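Local coordinates for PKS (Streptomyces sp. CNQ431, PDB 5YDA), which is the acyltransferase domain of the splenocin polyketide synthase SpnD, broadly selective, and probably loads acyl extender units onto an acyl carrier protein, at residues A[31-36]-A[82-87]; A[46-51]-A[93-98]. One frame throughout, in Å; residues are numbered along the deposited sequence.

Contact 1: residues A[31-36]-A[82-87]; sequences RLVLPV and TVSASS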
loop_
_atom_site.group_PDB
_atom_site.type_symbol
_atom_site.label_atom_id
_atom_site.label_comp_id
_atom_site.label_asym_id
_atom_site.label_seq_id
_atom_site.Cartn_x
_atom_site.Cartn_y
_atom_site.Cartn_z
ATOM N N ARG A 31 10.840 21.018 -2.032
ATOM C CA ARG A 31 9.574 20.797 -1.336
ATOM C C ARG A 31 9.792 20.533 0.150
ATOM O O ARG A 31 10.630 19.713 0.538
ATOM C CB ARG A 31 8.821 19.634 -1.971
ATOM C CG ARG A 31 7.435 19.380 -1.398
ATOM C CD ARG A 31 6.710 18.298 -2.218
ATOM N NE ARG A 31 6.380 18.756 -3.571
ATOM C CZ ARG A 31 6.995 18.343 -4.681
ATOM N NH1 ARG A 31 7.982 17.439 -4.609
ATOM N NH2 ARG A 31 6.616 18.833 -5.865
ATOM N N LEU A 32 9.026 21.232 0.982
ATOM C CA LEU A 32 9.127 21.123 2.430
ATOM C C LEU A 32 7.732 21.014 3.029
ATOM O O LEU A 32 6.740 21.453 2.438
ATOM C CB LEU A 32 9.855 22.330 3.039
ATOM C CG LEU A 32 11.339 22.452 2.698
ATOM C CD1 LEU A 32 11.871 23.792 3.184
ATOM C CD2 LEU A 32 12.128 21.284 3.315
ATOM N N VAL A 33 7.677 20.433 4.227
ATOM C CA VAL A 33 6.449 20.305 4.999
ATOM C C VAL A 33 6.462 21.371 6.085
ATOM O O VAL A 33 7.454 21.508 6.809
ATOM C CB VAL A 33 6.333 18.900 5.610
ATOM C CG1 VAL A 33 5.023 18.745 6.369
ATOM C CG2 VAL A 33 6.477 17.841 4.526
ATOM N N LEU A 34 5.366 22.128 6.198
ATOM C CA LEU A 34 5.217 23.135 7.246
ATOM C C LEU A 34 4.216 22.654 8.289
ATOM O O LEU A 34 3.024 22.510 7.971
ATOM C CB LEU A 34 4.757 24.469 6.656
ATOM C CG LEU A 34 5.588 25.042 5.505
ATOM C CD1 LEU A 34 5.066 26.399 5.106
ATOM C CD2 LEU A 34 7.058 25.128 5.882
ATOM N N PRO A 35 4.631 22.409 9.532
ATOM C CA PRO A 35 3.683 21.979 10.571
ATOM C C PRO A 35 3.023 23.148 11.282
ATOM O O PRO A 35 3.632 24.193 11.523
ATOM C CB PRO A 35 4.582 21.211 11.546
ATOM C CG PRO A 35 5.896 21.955 11.474
ATOM C CD PRO A 35 6.023 22.422 10.023
ATOM N N VAL A 36 1.752 22.952 11.630
ATOM C CA VAL A 36 0.955 23.923 12.373
ATOM C C VAL A 36 0.188 23.163 13.443
ATOM O O VAL A 36 -0.480 22.168 13.139
ATOM C CB VAL A 36 -0.037 24.683 11.470
ATOM C CG1 VAL A 36 -0.730 25.789 12.252
ATOM C CG2 VAL A 36 0.650 25.234 10.228
ATOM N N THR A 82 -0.725 20.295 8.207
ATOM C CA THR A 82 0.488 20.634 7.488
ATOM C C THR A 82 0.115 21.100 6.097
ATOM O O THR A 82 -0.969 20.802 5.595
ATOM C CB THR A 82 1.473 19.460 7.350
ATOM O OG1 THR A 82 0.874 18.424 6.555
ATOM C CG2 THR A 82 1.900 18.914 8.709
ATOM N N VAL A 83 1.038 21.841 5.482
ATOM C CA VAL A 83 1.033 22.095 4.050
ATOM C C VAL A 83 2.378 21.646 3.500
ATOM O O VAL A 83 3.360 21.540 4.236
ATOM C CB VAL A 83 0.765 23.581 3.716
ATOM C CG1 VAL A 83 -0.599 23.999 4.241
ATOM C CG2 VAL A 83 1.864 24.471 4.298
ATOM N N SER A 84 2.401 21.340 2.209
ATOM C CA SER A 84 3.620 21.080 1.464
ATOM C C SER A 84 3.817 22.203 0.457
ATOM O O SER A 84 2.855 22.631 -0.188
ATOM C CB SER A 84 3.545 19.746 0.713
ATOM O OG SER A 84 3.330 18.672 1.603
ATOM N N ALA A 85 5.059 22.664 0.306
ATOM C CA ALA A 85 5.319 23.774 -0.596
ATOM C C ALA A 85 6.773 23.742 -1.041
ATOM O O ALA A 85 7.657 23.351 -0.276
ATOM C CB ALA A 85 5.005 25.117 0.072
ATOM N N SER A 86 7.004 24.142 -2.288
ATOM C CA SER A 86 8.339 24.343 -2.828
ATOM C C SER A 86 8.676 25.821 -2.983
ATOM O O SER A 86 9.725 26.149 -3.543
ATOM C CB SER A 86 8.475 23.628 -4.176
ATOM O OG SER A 86 8.271 22.230 -4.039
ATOM N N SER A 87 7.807 26.714 -2.505
ATOM C CA SER A 87 7.966 28.162 -2.628
ATOM C C SER A 87 6.978 28.849 -1.699
ATOM O O SER A 87 5.961 28.270 -1.301
ATOM C CB SER A 87 7.723 28.645 -4.054
ATOM O OG SER A 87 6.336 28.862 -4.265
HETATM O O HOH W 1 5.310 21.226 -3.853
#
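Leu34 lays its CB and CD1 obliquely over the CG2 methyl of Val83, with CB 3.7 Å from CG2. That methyl stands between the backbone N and carbonyl carbon of Val83 (CG1 at chi1 -61°), the rotation that turns it to the leucine. Both residues belong to the face shared with Leu32 and Ala85, which helices 63-72 and 88-97 cover through Ala67, Ala91 and Ala94. On the other face Val33 CG1 sits 3.8 Å from Thr82 CB, again crossing at a slant, while Ser84 OG, on the same face, is hydrogen-bonded to Glu413 of helix 407-420.

Between these two layers of side chains runs an antiparallel two-stranded ladder, probably that of the small alpha/beta linker domain between ketosynthase and acyltransferase in modular polyketide synthases. Leu32 and Ala85 form one hydrogen-bonded pair, Leu34 and Val83 the next; the straightest link is Leu34 N to Val83 O at 2.9 Å (172° at the hydrogen), and Val83 N to Leu34 O is the longest at 3.3 Å.

Where the pairing ends, Ser86 OG lies over one face of the Arg31 guanidinium, offset toward its rim. A water joins the two side chains, accepting from Arg31 NE at 2.7 Å and lying 3.1 Å from Ser86 OG. Hydrophobic packing and paired backbone bonds thus give way to a water-mediated polar link at this end.

Contact 2: residues A[46-51]-A[93-98]; sequences GQAHAL and EALRAA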
loop_
_atom_site.group_PDB
_atom_site.type_symbol
_atom_site.label_atom_id
_atom_site.label_comp_id
_atom_site.label_asym_id
_atom_site.label_seq_id
_atom_site.Cartn_x
_atom_site.Cartn_y
_atom_site.Cartn_z
ATOM N N GLY A 46 -7.389 29.485 12.372
ATOM C CA GLY A 46 -6.941 30.853 12.564
ATOM C C GLY A 46 -5.431 30.966 12.523
ATOM O O GLY A 46 -4.871 31.815 11.821
ATOM N N GLN A 47 -4.750 30.082 13.253
ATOM C CA GLN A 47 -3.294 30.120 13.289
ATOM C C GLN A 47 -2.678 29.878 11.911
ATOM O O GLN A 47 -1.578 30.372 11.626
ATOM C CB GLN A 47 -2.790 29.096 14.297
ATOM C CG GLN A 47 -1.574 29.536 15.045
ATOM C CD GLN A 47 -1.256 28.605 16.188
ATOM O OE1 GLN A 47 -0.191 27.982 16.218
ATOM N NE2 GLN A 47 -2.180 28.499 17.139
ATOM N N ALA A 48 -3.372 29.140 11.038
ATOM C CA ALA A 48 -2.833 28.872 9.710
ATOM C C ALA A 48 -2.984 30.074 8.791
ATOM O O ALA A 48 -2.106 30.338 7.959
ATOM C CB ALA A 48 -3.510 27.649 9.094
ATOM N N HIS A 49 -4.094 30.807 8.916
ATOM C CA HIS A 49 -4.234 32.047 8.156
ATOM C C HIS A 49 -3.306 33.129 8.686
ATOM O O HIS A 49 -2.804 33.943 7.903
ATOM C CB HIS A 49 -5.685 32.532 8.178
ATOM C CG HIS A 49 -6.645 31.580 7.541
ATOM N ND1 HIS A 49 -6.795 30.278 7.968
ATOM C CD2 HIS A 49 -7.487 31.731 6.491
ATOM C CE1 HIS A 49 -7.696 29.671 7.219
ATOM N NE2 HIS A 49 -8.132 30.531 6.314
ATOM N N ALA A 50 -3.066 33.152 10.002
ATOM C CA ALA A 50 -2.081 34.073 10.565
ATOM C C ALA A 50 -0.723 33.889 9.897
ATOM O O ALA A 50 -0.145 34.847 9.365
ATOM C CB ALA A 50 -1.968 33.864 12.077
ATOM N N LEU A 51 -0.210 32.649 9.895
ATOM C CA LEU A 51 1.079 32.378 9.262
ATOM C C LEU A 51 1.057 32.743 7.784
ATOM O O LEU A 51 2.052 33.238 7.241
ATOM C CB LEU A 51 1.461 30.911 9.453
ATOM C CG LEU A 51 2.732 30.455 8.738
ATOM C CD1 LEU A 51 4.004 30.935 9.455
ATOM C CD2 LEU A 51 2.749 28.937 8.584
ATOM N N GLU A 93 -0.763 30.139 -0.346
ATOM C CA GLU A 93 -2.019 29.660 -0.915
ATOM C C GLU A 93 -2.534 28.430 -0.177
ATOM O O GLU A 93 -3.740 28.307 0.072
ATOM C CB GLU A 93 -1.843 29.345 -2.396
ATOM C CG GLU A 93 -3.166 29.250 -3.133
ATOM C CD GLU A 93 -3.048 28.560 -4.476
ATOM O OE1 GLU A 93 -2.302 27.560 -4.567
ATOM O OE2 GLU A 93 -3.703 29.015 -5.441
ATOM N N ALA A 94 -1.635 27.514 0.195
ATOM C CA ALA A 94 -2.083 26.280 0.830
ATOM C C ALA A 94 -2.547 26.524 2.257
ATOM O O ALA A 94 -3.451 25.833 2.734
ATOM C CB ALA A 94 -0.975 25.229 0.799
ATOM N N LEU A 95 -1.967 27.512 2.942
ATOM C CA LEU A 95 -2.366 27.783 4.320
ATOM C C LEU A 95 -3.756 28.411 4.403
ATOM O O LEU A 95 -4.437 28.252 5.424
ATOM C CB LEU A 95 -1.328 28.675 4.997
ATOM C CG LEU A 95 0.004 27.990 5.315
ATOM C CD1 LEU A 95 1.131 29.001 5.301
ATOM C CD2 LEU A 95 -0.048 27.278 6.658
ATOM N N ARG A 96 -4.196 29.120 3.357
ATOM C CA ARG A 96 -5.569 29.627 3.331
ATOM C C ARG A 96 -6.566 28.493 3.178
ATOM O O ARG A 96 -7.512 28.368 3.967
ATOM C CB ARG A 96 -5.765 30.617 2.186
ATOM C CG ARG A 96 -4.745 31.692 2.125
ATOM C CD ARG A 96 -5.104 32.816 3.051
ATOM N NE ARG A 96 -4.071 33.836 2.992
ATOM C CZ ARG A 96 -4.145 34.926 2.242
ATOM N NH1 ARG A 96 -5.213 35.148 1.487
ATOM N NH2 ARG A 96 -3.148 35.790 2.253
ATOM N N ALA A 97 -6.382 27.672 2.143
ATOM C CA ALA A 97 -7.232 26.517 1.910
ATOM C C ALA A 97 -7.138 25.487 3.023
ATOM O O ALA A 97 -7.963 24.567 3.060
ATOM C CB ALA A 97 -6.856 25.870 0.577
ATOM N N ALA A 98 -6.164 25.619 3.923
ATOM C CA ALA A 98 -5.885 24.575 4.897
ATOM C C ALA A 98 -7.097 24.337 5.778
ATOM O O ALA A 98 -7.614 25.266 6.404
ATOM C CB ALA A 98 -4.672 24.955 5.747
#
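His49 extends its imidazole across the backbone of helix 88-97, one ring face overlapping Leu95 O and Arg96 CA, both offset toward the rim. With CG beside the backbone N (chi1 -62°), the ring reaches over to the other helix although its CB sets out along the flank of the interface. NE2 comes within 3.3 Å of Arg96 O, but the angle is too poor for a hydrogen bond. The ring's polar tie is made within its own helix, from ND1 to the carbonyl oxygen of Arg45, and this should limit its rotation.

Leu95 fills the middle of the interface. Its CB rests 3.5 Å from Ala48 O, and its two methyls turn to Leu51, whose CD2 lies 3.7 Å from Leu95 CD1 and 3.8 Å from Leu95 CD2. The leucine side chains meet obliquely: Leu51, with CG opposite its backbone N (chi1 175°), brings CD2 inward from the flank of its helix. Ala48 points directly at the partner helix, and its small CB packs 4.2 Å from Leu95 CD2 and 4.5 Å from Ala98 CB. Ala52, one residue farther along helix 43-56, also touches Leu95.

The short helical segments run nearly antiparallel, at 159°, with axes 8.2 Å apart at closest approach, a close spacing consistent with the alanines at the interface. Such a helix pair, packed on a small sheet, fits the probable ketosynthase-to-acyltransferase linker domain. Between the two segments the contact is apolar packing and an imidazole laid over the Leu95-Arg96 peptide, while the salt bridge from Arg96 goes to Glu56, farther along helix 43-56.

Contacts 1 and 2 are two layers of one small alpha/beta unit, with centres 11 Å apart: strand 32-38 leads into helix 43-56, and strand 79-85 into helix 88-97. Val83 joins the layers, its CG1 packing 3.7 Å from Ala94 CB. Val36 CG2 adds a looser touch, 4.2 Å from Leu95 CD2. Both contacts belong to what is probably the ketosynthase-to-acyltransferase linker domain, and their centres lie about 23 and 30 Å from the centre of the chain, on the same side of it, contact 2 the farther out. The GxSxG sequence around Ser200, consistent with an acyltransferase nucleophile elbow, belongs to neither contact.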